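Local coordinates for exosome complex component Rrp41 (PDB 3M7N), which probably degrades RNA from the 3' end as the catalytic component of the archaeal exosome and may also synthesise heteromeric RNA tails, at residues M81-V86 with K90-D95; I123-E128 with N142-A147; E25-K30 with G48-I53; T160-G165 with L171-M176. The protein carries 1 engineered substitution. All blocks are in the same frame, centred on the assembly; numbering follows the deposited sequence.

Contact 1 (M81-V86 with K90-D95); sequences MAPFSV and KRPGPD. With nucleotides of chain L.
P83 and K90 meet in the loop between strand 74-81 and helix 96-110, part of which borders the bound RNA beside C6 of chain L. K90 N donates to P83 O at 3.0 Å (N-H...O 162°), while P83 CA lies 3.4 Å from K90 O in a return CA-H...O contact. The apolar branch beside this link is V86 CG2, which lies 3.7 Å from K90 CB. A first torsion of -70° wedges CG2 between the V86 backbone N and carbonyl carbon and leaves CG1 for the nucleotide: CG1 comes to 3.3 Å from O2 of C6 of chain L, meeting the base from one side of its plane. The K90 chain passes near the same base, its CE 4.0 Å from N4 of C6 of chain L, so both segments border it.

The 81-86 side is shaped by a type I beta turn from A82 to S85. S85 OG donates to A82 O at 2.9 Å on an in-plane lone pair, which helps hold the S85 side chain in place (chi1 68°), while S85 N closes the turn on the same oxygen. K90, extended through its methylenes and bent only at the last torsion, brings NZ to 3.1 Å from D95 OD1, a salt bridge whose hydrogen bond is weak. D95 in turn caps helix 96-110, its OD2 accepting from S98 N, so the lysine is tied to the start of that helix. P83 CG also packs loosely on P92 CD. D138 and E84 of the neighbouring exonuclease 2 subunit pack against P83 and P92.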
loop_
_atom_site.group_PDB
_atom_site.type_symbol
_atom_site.label_atom_id
_atom_site.label_comp_id
_atom_site.label_asym_id
_atom_site.label_seq_id
_atom_site.Cartn_x
_atom_site.Cartn_y
_atom_site.Cartn_z
ATOM N N MET E 81 -2.788 1.849 21.688
ATOM C CA MET E 81 -3.716 2.174 22.743
ATOM C C MET E 81 -5.137 1.947 22.233
ATOM O O MET E 81 -5.481 2.368 21.129
ATOM C CB MET E 81 -3.530 3.627 23.184
ATOM C CG MET E 81 -2.079 4.034 23.368
ATOM S SD MET E 81 -1.925 5.743 23.930
ATOM C CE MET E 81 -2.596 5.652 25.589
ATOM N N ALA E 82 -5.949 1.269 23.040
ATOM C CA ALA E 82 -7.353 1.044 22.728
ATOM C C ALA E 82 -8.112 2.351 22.870
ATOM O O ALA E 82 -7.770 3.177 23.706
ATOM C CB ALA E 82 -7.932 -0.017 23.646
ATOM N N PRO E 83 -9.149 2.552 22.042
ATOM C CA PRO E 83 -9.865 3.831 22.044
ATOM C C PRO E 83 -10.350 4.255 23.430
ATOM O O PRO E 83 -10.459 5.448 23.693
ATOM C CB PRO E 83 -11.048 3.562 21.116
ATOM C CG PRO E 83 -10.540 2.540 20.178
ATOM C CD PRO E 83 -9.654 1.643 21.001
ATOM N N PHE E 84 -10.607 3.289 24.303
ATOM C CA PHE E 84 -11.196 3.555 25.614
ATOM C C PHE E 84 -10.154 3.579 26.746
ATOM O O PHE E 84 -10.508 3.618 27.917
ATOM C CB PHE E 84 -12.235 2.477 25.931
ATOM C CG PHE E 84 -11.695 1.084 25.828
ATOM C CD1 PHE E 84 -12.076 0.253 24.784
ATOM C CD2 PHE E 84 -10.781 0.610 26.763
ATOM C CE1 PHE E 84 -11.562 -1.047 24.678
ATOM C CE2 PHE E 84 -10.262 -0.691 26.670
ATOM C CZ PHE E 84 -10.649 -1.519 25.630
ATOM N N SER E 85 -8.872 3.544 26.400
ATOM C CA SER E 85 -7.844 3.444 27.419
ATOM C C SER E 85 -7.508 4.807 28.035
ATOM O O SER E 85 -6.883 4.879 29.101
ATOM C CB SER E 85 -6.597 2.771 26.859
ATOM O OG SER E 85 -5.979 3.598 25.899
ATOM N N VAL E 86 -7.949 5.878 27.382
ATOM C CA VAL E 86 -7.616 7.225 27.828
ATOM C C VAL E 86 -8.835 8.054 28.218
ATOM O O VAL E 86 -9.973 7.659 28.004
ATOM C CB VAL E 86 -6.795 7.993 26.772
ATOM C CG1 VAL E 86 -5.400 7.417 26.659
ATOM C CG2 VAL E 86 -7.494 7.958 25.435
ATOM N N LYS E 90 -9.941 7.945 22.096
ATOM C CA LYS E 90 -8.899 8.265 21.124
ATOM C C LYS E 90 -9.073 7.488 19.818
ATOM O O LYS E 90 -9.129 6.262 19.833
ATOM C CB LYS E 90 -7.524 7.974 21.722
ATOM C CG LYS E 90 -6.381 8.328 20.813
ATOM C CD LYS E 90 -5.116 7.590 21.183
ATOM C CE LYS E 90 -3.981 8.031 20.277
ATOM N NZ LYS E 90 -3.182 6.865 19.794
ATOM N N ARG E 91 -9.151 8.206 18.697
ATOM C CA ARG E 91 -9.335 7.573 17.388
ATOM C C ARG E 91 -8.298 6.477 17.153
ATOM O O ARG E 91 -7.094 6.700 17.319
ATOM C CB ARG E 91 -9.319 8.606 16.240
ATOM C CG ARG E 91 -8.119 9.568 16.237
ATOM C CD ARG E 91 -7.535 9.787 14.825
ATOM N NE ARG E 91 -8.351 10.650 13.964
ATOM C CZ ARG E 91 -8.081 10.897 12.680
ATOM N NH1 ARG E 91 -8.870 11.692 11.966
ATOM N NH2 ARG E 91 -7.020 10.346 12.100
ATOM N N PRO E 92 -8.773 5.280 16.789
ATOM C CA PRO E 92 -7.922 4.109 16.539
ATOM C C PRO E 92 -6.957 4.346 15.374
ATOM O O PRO E 92 -7.183 5.224 14.535
ATOM C CB PRO E 92 -8.925 3.001 16.181
ATOM C CG PRO E 92 -10.231 3.688 15.928
ATOM C CD PRO E 92 -10.208 4.973 16.682
ATOM N N GLY E 93 -5.887 3.559 15.328
ATOM C CA GLY E 93 -4.842 3.763 14.341
ATOM C C GLY E 93 -3.607 4.397 14.955
ATOM O O GLY E 93 -3.696 5.073 15.984
ATOM N N PRO E 94 -2.443 4.185 14.327
ATOM C CA PRO E 94 -1.210 4.675 14.935
ATOM C C PRO E 94 -1.119 6.173 14.760
ATOM O O PRO E 94 -1.533 6.706 13.731
ATOM C CB PRO E 94 -0.105 3.996 14.113
ATOM C CG PRO E 94 -0.808 3.025 13.191
ATOM C CD PRO E 94 -2.194 3.557 13.023
ATOM N N ASP E 95 -0.613 6.843 15.784
ATOM C CA ASP E 95 -0.213 8.224 15.655
ATOM C C ASP E 95 1.313 8.302 15.763
ATOM O O ASP E 95 2.000 7.291 15.928
ATOM C CB ASP E 95 -0.924 9.101 16.695
ATOM C CG ASP E 95 -0.643 8.678 18.133
ATOM O OD1 ASP E 95 -1.294 9.234 19.033
ATOM O OD2 ASP E 95 0.224 7.816 18.378
ATOM P P C L 6 3.719 10.302 27.546
ATOM O OP1 C L 6 4.740 9.700 28.437
ATOM O OP2 C L 6 4.023 10.452 26.102
ATOM O "O5'" C L 6 2.330 9.510 27.727
ATOM C "C5'" C L 6 1.864 9.271 29.058
ATOM C "C4'" C L 6 0.351 9.252 29.170
ATOM O "O4'" C L 6 -0.255 10.382 28.492
ATOM C "C3'" C L 6 -0.365 8.082 28.517
ATOM O "O3'" C L 6 -0.109 6.874 29.231
ATOM C "C2'" C L 6 -1.796 8.583 28.670
ATOM O "O2'" C L 6 -2.291 8.488 29.998
ATOM C "C1'" C L 6 -1.618 10.051 28.270
ATOM N N1 C L 6 -1.989 10.271 26.847
ATOM C C2 C L 6 -3.342 10.423 26.535
ATOM O O2 C L 6 -4.175 10.384 27.450
ATOM N N3 C L 6 -3.701 10.614 25.243
ATOM C C4 C L 6 -2.767 10.654 24.288
ATOM N N4 C L 6 -3.177 10.847 23.024
ATOM C C5 C L 6 -1.378 10.499 24.594
ATOM C C6 C L 6 -1.036 10.307 25.872
HETATM O O HOH W 1 -6.194 2.047 18.233
#

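Contact 2 (I123-E128 with N142-A147); sequences IDIFVE and NAASVA
Strand 122-129 passes beside helix 136-150 with V127 and A144 nearest, their CA atoms 6.9 Å apart, close enough for strand side chains to reach a methyl on the near side of the helix. That methyl is A144 CB, the one helix atom that meets both strand residues. I125 CG2 reaches it at 3.9 Å and V127 CG2 at 4.0 Å, so the alanine is received between two methyls two residues apart on the same side of the strand. The two arrive by different torsions: at I125, CG2 is trans to the backbone N, whereas at V127 (chi1 -166°) CG1 takes that place and CG2 lies opposite the carbonyl carbon. The contact is small, buried and wholly apolar, held by van der Waals packing of methyl groups.

F126 faces the other side of the sheet, where it meets P87 of the exonuclease 2 subunit. On the helix side, Y77 of the parallel neighbour strand 74-81 touches I125, V127 and A144 together, and A143 settles on V52 of strand 50-60. Helix 136-150 thus covers one face of the mixed sheet of the RNase PH domain, with helix 212-248 against its farther flank at N142 and V146.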
loop_
_atom_site.group_PDB
_atom_site.type_symbol
_atom_site.label_atom_id
_atom_site.label_comp_id
_atom_site.label_asym_id
_atom_site.label_seq_id
_atom_site.Cartn_x
_atom_site.Cartn_y
_atom_site.Cartn_z
ATOM N N ILE E 123 9.970 -12.411 14.619
ATOM C CA ILE E 123 9.419 -12.506 15.948
ATOM C C ILE E 123 8.631 -11.243 16.180
ATOM O O ILE E 123 9.204 -10.150 16.219
ATOM C CB ILE E 123 10.531 -12.638 17.005
ATOM C CG1 ILE E 123 11.215 -14.000 16.865
ATOM C CG2 ILE E 123 9.964 -12.435 18.411
ATOM C CD1 ILE E 123 12.592 -14.052 17.481
ATOM N N ASP E 124 7.322 -11.390 16.331
ATOM C CA ASP E 124 6.411 -10.256 16.407
ATOM C C ASP E 124 5.912 -10.005 17.832
ATOM O O ASP E 124 5.527 -10.936 18.543
ATOM C CB ASP E 124 5.209 -10.481 15.475
ATOM C CG ASP E 124 5.604 -10.558 14.005
ATOM O OD1 ASP E 124 4.869 -11.206 13.230
ATOM O OD2 ASP E 124 6.652 -9.979 13.623
ATOM N N ILE E 125 5.896 -8.739 18.233
ATOM C CA ILE E 125 5.515 -8.362 19.581
ATOM C C ILE E 125 4.438 -7.295 19.550
ATOM O O ILE E 125 4.620 -6.201 18.987
ATOM C CB ILE E 125 6.732 -7.857 20.377
ATOM C CG1 ILE E 125 7.838 -8.909 20.334
ATOM C CG2 ILE E 125 6.340 -7.556 21.814
ATOM C CD1 ILE E 125 9.206 -8.373 20.688
ATOM N N PHE E 126 3.307 -7.613 20.154
ATOM C CA PHE E 126 2.210 -6.674 20.185
ATOM C C PHE E 126 1.930 -6.356 21.622
ATOM O O PHE E 126 1.938 -7.241 22.480
ATOM C CB PHE E 126 0.952 -7.263 19.529
ATOM C CG PHE E 126 1.148 -7.658 18.088
ATOM C CD1 PHE E 126 1.508 -8.954 17.755
ATOM C CD2 PHE E 126 0.983 -6.727 17.070
ATOM C CE1 PHE E 126 1.707 -9.318 16.425
ATOM C CE2 PHE E 126 1.177 -7.079 15.741
ATOM C CZ PHE E 126 1.542 -8.381 15.415
ATOM N N VAL E 127 1.692 -5.090 21.902
ATOM C CA VAL E 127 1.294 -4.727 23.233
ATOM C C VAL E 127 0.136 -3.765 23.138
ATOM O O VAL E 127 0.160 -2.817 22.344
ATOM C CB VAL E 127 2.447 -4.101 24.076
ATOM C CG1 VAL E 127 2.021 -4.085 25.523
ATOM C CG2 VAL E 127 3.724 -4.901 23.960
ATOM N N GLU E 128 -0.876 -4.008 23.963
ATOM C CA GLU E 128 -2.096 -3.230 23.917
ATOM C C GLU E 128 -2.356 -2.542 25.237
ATOM O O GLU E 128 -2.441 -3.190 26.282
ATOM C CB GLU E 128 -3.268 -4.147 23.588
ATOM C CG GLU E 128 -4.308 -3.508 22.703
ATOM C CD GLU E 128 -3.824 -3.334 21.271
ATOM O OE1 GLU E 128 -3.333 -4.300 20.641
ATOM O OE2 GLU E 128 -3.926 -2.201 20.785
ATOM N N ASN E 142 7.709 -3.933 30.152
ATOM C CA ASN E 142 7.805 -4.982 31.163
ATOM C C ASN E 142 6.973 -6.172 30.758
ATOM O O ASN E 142 7.411 -7.315 30.895
ATOM C CB ASN E 142 7.397 -4.502 32.569
ATOM C CG ASN E 142 8.411 -3.566 33.175
ATOM O OD1 ASN E 142 9.621 -3.823 33.117
ATOM N ND2 ASN E 142 7.933 -2.456 33.736
ATOM N N ALA E 143 5.766 -5.901 30.268
ATOM C CA ALA E 143 4.870 -6.984 29.877
ATOM C C ALA E 143 5.457 -7.730 28.691
ATOM O O ALA E 143 5.430 -8.964 28.636
ATOM C CB ALA E 143 3.492 -6.453 29.560
ATOM N N ALA E 144 6.047 -6.990 27.758
ATOM C CA ALA E 144 6.616 -7.640 26.580
ATOM C C ALA E 144 7.778 -8.602 26.898
ATOM O O ALA E 144 7.872 -9.674 26.297
ATOM C CB ALA E 144 7.019 -6.617 25.547
ATOM N N SER E 145 8.650 -8.229 27.840
ATOM C CA SER E 145 9.785 -9.085 28.217
ATOM C C SER E 145 9.292 -10.353 28.893
ATOM O O SER E 145 9.853 -11.434 28.700
ATOM C CB SER E 145 10.782 -8.339 29.128
ATOM O OG SER E 145 12.017 -9.055 29.282
ATOM N N VAL E 146 8.235 -10.219 29.695
ATOM C CA VAL E 146 7.605 -11.392 30.300
ATOM C C VAL E 146 7.062 -12.299 29.195
ATOM O O VAL E 146 7.362 -13.500 29.172
ATOM C CB VAL E 146 6.492 -11.021 31.323
ATOM C CG1 VAL E 146 5.678 -12.256 31.717
ATOM C CG2 VAL E 146 7.096 -10.387 32.548
ATOM N N ALA E 147 6.308 -11.710 28.259
ATOM C CA ALA E 147 5.747 -12.471 27.132
ATOM C C ALA E 147 6.822 -13.175 26.303
ATOM O O ALA E 147 6.661 -14.332 25.896
ATOM C CB ALA E 147 4.864 -11.589 26.242
#

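Contact 3 (E25-K30 with G48-I53); sequences ELRPIK and GKNKVI
R27 lays its aliphatic chain over the backbone of G48, and this is the tight part of the contact. R27 CB lies 3.6 Å from G48 CA, and G48 N stands over one face of the guanidinium. G48, at positive phi, lets R27 CD come within 3.7 Å of its CA; the backbone angles of G48 and K49 are those of a type II' turn, which links strands 41-47 and 50-60. Next to this packing G48 N donates to P28 O at 2.8 Å (N-H...O 167°), almost straight along the carbonyl.

The R27 chain bends at chi3, -60°, which turns the guanidinium towards N50. There the two planes stand 89° apart, with R27 NH1 3.5 Å from N50 ND2; both are donors and no bond joins them. They share an acceptor instead, A134 O, and N50 is further fixed by OD1 accepting from D133 N and ND2 donating to M47 O.

On the solvent side, water takes over. One molecule lies 2.7 Å from P28 O and 2.9 Å from G48 O, donating to both, and another accepts from R27 NH2 (3.2 Å) and K49 N. P28 and K49 are exposed here, K49 touching K44 of the exonuclease 2 subunit.

R27 NH1 also makes a salt bridge to D174, and its NH2 has a long, weak ion pair with D133. The carboxylates of D174 and, less strongly, D133 would probably offset the buried positive charge of R27, while A134 O takes an N-H from both R27 and N50.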
loop_
_atom_site.group_PDB
_atom_site.type_symbol
_atom_site.label_atom_id
_atom_site.label_comp_id
_atom_site.label_asym_id
_atom_site.label_seq_id
_atom_site.Cartn_x
_atom_site.Cartn_y
_atom_site.Cartn_z
ATOM N N GLU E 25 9.030 5.097 45.901
ATOM C CA GLU E 25 8.098 3.972 45.858
ATOM C C GLU E 25 7.397 3.766 44.502
ATOM O O GLU E 25 6.885 4.719 43.910
ATOM C CB GLU E 25 7.036 4.134 46.948
ATOM C CG GLU E 25 7.616 4.210 48.355
ATOM C CD GLU E 25 6.543 4.421 49.402
ATOM O OE1 GLU E 25 6.853 4.262 50.611
ATOM O OE2 GLU E 25 5.389 4.733 49.013
ATOM N N LEU E 26 7.366 2.517 44.039
ATOM C CA LEU E 26 6.621 2.129 42.837
ATOM C C LEU E 26 5.127 2.117 43.087
ATOM O O LEU E 26 4.680 1.948 44.225
ATOM C CB LEU E 26 7.017 0.717 42.374
ATOM C CG LEU E 26 8.452 0.490 41.910
ATOM C CD1 LEU E 26 8.751 -0.998 41.836
ATOM C CD2 LEU E 26 8.700 1.179 40.573
ATOM N N ARG E 27 4.361 2.257 42.005
ATOM C CA ARG E 27 2.917 2.034 42.045
ATOM C C ARG E 27 2.663 0.536 42.158
ATOM O O ARG E 27 3.524 -0.257 41.790
ATOM C CB ARG E 27 2.252 2.598 40.785
ATOM C CG ARG E 27 2.144 4.135 40.739
ATOM C CD ARG E 27 1.636 4.618 39.365
ATOM N NE ARG E 27 2.522 4.217 38.272
ATOM C CZ ARG E 27 2.363 4.555 36.989
ATOM N NH1 ARG E 27 3.251 4.144 36.094
ATOM N NH2 ARG E 27 1.336 5.310 36.598
ATOM N N PRO E 28 1.502 0.140 42.699
ATOM C CA PRO E 28 1.139 -1.285 42.747
ATOM C C PRO E 28 1.262 -1.933 41.370
ATOM O O PRO E 28 0.893 -1.342 40.351
ATOM C CB PRO E 28 -0.334 -1.272 43.178
ATOM C CG PRO E 28 -0.505 0.022 43.924
ATOM C CD PRO E 28 0.480 1.005 43.321
ATOM N N ILE E 29 1.771 -3.156 41.357
ATOM C CA ILE E 29 2.064 -3.866 40.137
ATOM C C ILE E 29 1.534 -5.288 40.236
ATOM O O ILE E 29 1.615 -5.907 41.295
ATOM C CB ILE E 29 3.580 -3.875 39.896
ATOM C CG1 ILE E 29 4.024 -2.510 39.381
ATOM C CG2 ILE E 29 3.993 -4.949 38.921
ATOM C CD1 ILE E 29 5.517 -2.381 39.242
ATOM N N LYS E 30 0.963 -5.783 39.137
ATOM C CA LYS E 30 0.550 -7.178 39.012
ATOM C C LYS E 30 1.050 -7.703 37.667
ATOM O O LYS E 30 0.917 -7.022 36.642
ATOM C CB LYS E 30 -0.972 -7.301 39.083
ATOM C CG LYS E 30 -1.472 -8.737 39.115
ATOM C CD LYS E 30 -2.887 -8.897 38.519
ATOM C CE LYS E 30 -3.155 -10.356 38.085
ATOM N NZ LYS E 30 -4.403 -10.539 37.279
ATOM N N GLY E 48 0.302 0.642 38.419
ATOM C CA GLY E 48 -0.574 1.744 38.764
ATOM C C GLY E 48 -1.897 1.542 38.037
ATOM O O GLY E 48 -2.449 0.443 38.023
ATOM N N LYS E 49 -2.397 2.598 37.412
ATOM C CA LYS E 49 -3.649 2.500 36.687
ATOM C C LYS E 49 -3.469 1.972 35.280
ATOM O O LYS E 49 -4.454 1.769 34.570
ATOM C CB LYS E 49 -4.356 3.849 36.644
ATOM C CG LYS E 49 -4.876 4.300 37.981
ATOM C CD LYS E 49 -5.628 5.616 37.853
ATOM C CE LYS E 49 -5.878 6.224 39.229
ATOM N NZ LYS E 49 -6.140 5.156 40.248
ATOM N N ASN E 50 -2.224 1.751 34.866
ATOM C CA ASN E 50 -1.973 1.178 33.548
ATOM C C ASN E 50 -2.463 -0.238 33.533
ATOM O O ASN E 50 -2.221 -0.984 34.479
ATOM C CB ASN E 50 -0.482 1.167 33.200
ATOM C CG ASN E 50 0.051 2.546 32.867
ATOM O OD1 ASN E 50 -0.343 3.148 31.862
ATOM N ND2 ASN E 50 0.950 3.061 33.717
ATOM N N LYS E 51 -3.154 -0.619 32.465
ATOM C CA LYS E 51 -3.488 -2.031 32.267
ATOM C C LYS E 51 -3.144 -2.415 30.853
ATOM O O LYS E 51 -3.750 -1.922 29.911
ATOM C CB LYS E 51 -4.966 -2.296 32.527
ATOM C CG LYS E 51 -5.420 -1.914 33.909
ATOM C CD LYS E 51 -6.746 -2.582 34.251
ATOM C CE LYS E 51 -7.299 -2.023 35.553
ATOM N NZ LYS E 51 -8.592 -2.662 35.849
ATOM N N VAL E 52 -2.172 -3.301 30.703
ATOM C CA VAL E 52 -1.669 -3.615 29.384
ATOM C C VAL E 52 -1.624 -5.104 29.185
ATOM O O VAL E 52 -1.578 -5.873 30.146
ATOM C CB VAL E 52 -0.239 -3.059 29.178
ATOM C CG1 VAL E 52 -0.175 -1.601 29.579
ATOM C CG2 VAL E 52 0.767 -3.865 29.967
ATOM N N ILE E 53 -1.639 -5.507 27.921
ATOM C CA ILE E 53 -1.475 -6.909 27.573
ATOM C C ILE E 53 -0.484 -7.096 26.409
ATOM O O ILE E 53 -0.456 -6.314 25.462
ATOM C CB ILE E 53 -2.855 -7.603 27.338
ATOM C CG1 ILE E 53 -2.654 -9.101 27.111
ATOM C CG2 ILE E 53 -3.628 -6.941 26.201
ATOM C CD1 ILE E 53 -3.879 -9.922 27.475
HETATM O O HOH W 2 -1.384 5.201 38.201
HETATM O O HOH W 3 -1.779 -1.574 39.979
#

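Contact 4 (T160-G165 with L171-M176); sequences TSVAVG and LVLDPM
V164 and L173 face each other as a non-hydrogen-bonded pair of antiparallel strands, their CA atoms 4.7 Å apart. Followed outward, V164 CB lies 3.8 Å from V172 O. CG1, trans to the V164 backbone N (chi1 162°), presses to 3.3 Å from the same carbonyl oxygen and touches L171 CG at 4.0 Å. CG2 turns the other way, to the vicinity of L173 CD1, which V162 CG1 also meets.

The next pair, G165 with V172, is hydrogen-bonded both ways. G165 N donates to V172 O at 2.8 Å, and V172 N donates to G165 O. P175 CG packs to 3.3 Å from G165 N, beside the bare CA of the glycine, while P175 CD rests against A163 O and CB.

Beyond the strand end, D174 adopts left-handed backbone angles yet still donates its N to A163 O at 2.8 Å. Its OD2, which forms a salt bridge with R27, also accepts from a water that in turn accepts from A163 N. The backbone bonds of G165 with V172 and of D174 with A163 close the beta hairpin of strands 158-167 and 170-173, the latter being an outermost strand of the four-stranded antiparallel sheet in the second exoribonuclease family domain.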
loop_
_atom_site.group_PDB
_atom_site.type_symbol
_atom_site.label_atom_id
_atom_site.label_comp_id
_atom_site.label_asym_id
_atom_site.label_seq_id
_atom_site.Cartn_x
_atom_site.Cartn_y
_atom_site.Cartn_z
ATOM N N THR E 160 13.802 -4.590 31.738
ATOM C CA THR E 160 13.010 -4.081 32.834
ATOM C C THR E 160 12.976 -2.565 32.741
ATOM O O THR E 160 13.975 -1.918 32.415
ATOM C CB THR E 160 13.574 -4.561 34.216
ATOM O OG1 THR E 160 13.755 -5.987 34.200
ATOM C CG2 THR E 160 12.634 -4.165 35.359
ATOM N N SER E 161 11.838 -1.982 33.045
ATOM C CA SER E 161 11.642 -0.607 32.664
ATOM C C SER E 161 10.862 0.184 33.709
ATOM O O SER E 161 9.873 -0.309 34.253
ATOM C CB SER E 161 10.931 -0.584 31.293
ATOM O OG SER E 161 10.549 0.724 30.920
ATOM N N VAL E 162 11.324 1.402 33.986
ATOM C CA VAL E 162 10.575 2.378 34.768
ATOM C C VAL E 162 10.974 3.783 34.344
ATOM O O VAL E 162 12.072 3.995 33.839
ATOM C CB VAL E 162 10.953 2.362 36.281
ATOM C CG1 VAL E 162 9.707 2.421 37.155
ATOM C CG2 VAL E 162 11.841 1.208 36.618
ATOM N N ALA E 163 10.114 4.748 34.629
ATOM C CA ALA E 163 10.446 6.148 34.436
ATOM C C ALA E 163 10.726 6.817 35.785
ATOM O O ALA E 163 10.209 6.407 36.816
ATOM C CB ALA E 163 9.304 6.883 33.724
ATOM N N VAL E 164 11.561 7.845 35.767
ATOM C CA VAL E 164 11.709 8.700 36.921
ATOM C C VAL E 164 11.135 10.029 36.503
ATOM O O VAL E 164 11.407 10.499 35.393
ATOM C CB VAL E 164 13.187 8.879 37.324
ATOM C CG1 VAL E 164 13.349 10.103 38.223
ATOM C CG2 VAL E 164 13.711 7.618 38.006
ATOM N N GLY E 165 10.323 10.620 37.371
ATOM C CA GLY E 165 9.775 11.939 37.128
ATOM C C GLY E 165 10.476 12.972 37.984
ATOM O O GLY E 165 11.403 12.672 38.729
ATOM N N LEU E 171 13.040 14.447 42.540
ATOM C CA LEU E 171 12.989 13.232 41.732
ATOM C C LEU E 171 11.999 12.245 42.345
ATOM O O LEU E 171 11.993 12.018 43.559
ATOM C CB LEU E 171 14.368 12.579 41.628
ATOM C CG LEU E 171 15.231 12.842 40.390
ATOM C CD1 LEU E 171 14.905 14.160 39.706
ATOM C CD2 LEU E 171 16.700 12.778 40.753
ATOM N N VAL E 172 11.145 11.659 41.516
ATOM C CA VAL E 172 10.253 10.635 42.029
ATOM C C VAL E 172 10.312 9.421 41.134
ATOM O O VAL E 172 10.544 9.542 39.934
ATOM C CB VAL E 172 8.827 11.151 42.178
ATOM C CG1 VAL E 172 8.790 12.311 43.181
ATOM C CG2 VAL E 172 8.282 11.598 40.831
ATOM N N LEU E 173 10.110 8.249 41.721
ATOM C CA LEU E 173 10.137 7.002 40.975
ATOM C C LEU E 173 8.757 6.688 40.420
ATOM O O LEU E 173 7.780 6.773 41.154
ATOM C CB LEU E 173 10.577 5.877 41.900
ATOM C CG LEU E 173 10.652 4.474 41.309
ATOM C CD1 LEU E 173 11.636 4.407 40.151
ATOM C CD2 LEU E 173 11.034 3.506 42.426
ATOM N N ASP E 174 8.672 6.351 39.129
ATOM C CA ASP E 174 7.425 5.839 38.540
ATOM C C ASP E 174 6.292 6.846 38.599
ATOM O O ASP E 174 5.284 6.615 39.255
ATOM C CB ASP E 174 6.994 4.566 39.274
ATOM C CG ASP E 174 5.862 3.821 38.574
ATOM O OD1 ASP E 174 5.015 3.250 39.290
ATOM O OD2 ASP E 174 5.809 3.796 37.317
ATOM N N PRO E 175 6.429 7.958 37.886
ATOM C CA PRO E 175 5.404 9.005 38.024
ATOM C C PRO E 175 3.986 8.546 37.646
ATOM O O PRO E 175 3.795 7.622 36.845
ATOM C CB PRO E 175 5.878 10.110 37.064
ATOM C CG PRO E 175 7.267 9.699 36.611
ATOM C CD PRO E 175 7.375 8.225 36.793
ATOM N N MET E 176 3.003 9.216 38.241
ATOM C CA MET E 176 1.588 9.005 37.957
ATOM C C MET E 176 1.159 10.150 37.043
ATOM O O MET E 176 1.920 11.091 36.808
ATOM C CB MET E 176 0.775 9.089 39.261
ATOM C CG MET E 176 0.551 10.547 39.726
ATOM S SD MET E 176 0.056 10.775 41.444
ATOM C CE MET E 176 -1.391 9.708 41.526
HETATM O O HOH W 4 7.233 3.956 35.093
#

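The four contacts follow one another along the chain without nesting or crossing. Contact 3 comes first, closing a loop that holds the rest of strand 29-33 and strand 41-47. Contact 1 then folds the short connection from strand 74-81 to helix 96-110 back on itself beside the RNA. Contact 2 joins strand 122-129 to the helix that follows it, and contact 4 closes the hairpin of the second sheet. Contacts 2 and 3 share the mixed sheet, E128 N being hydrogen-bonded to I53 O. A hydrogen bond from S161 N to N142 OD1 joins contacts 2 and 4, and L26 packs on V162 and L173, so the segment 25-30 joins the two sheets' regions.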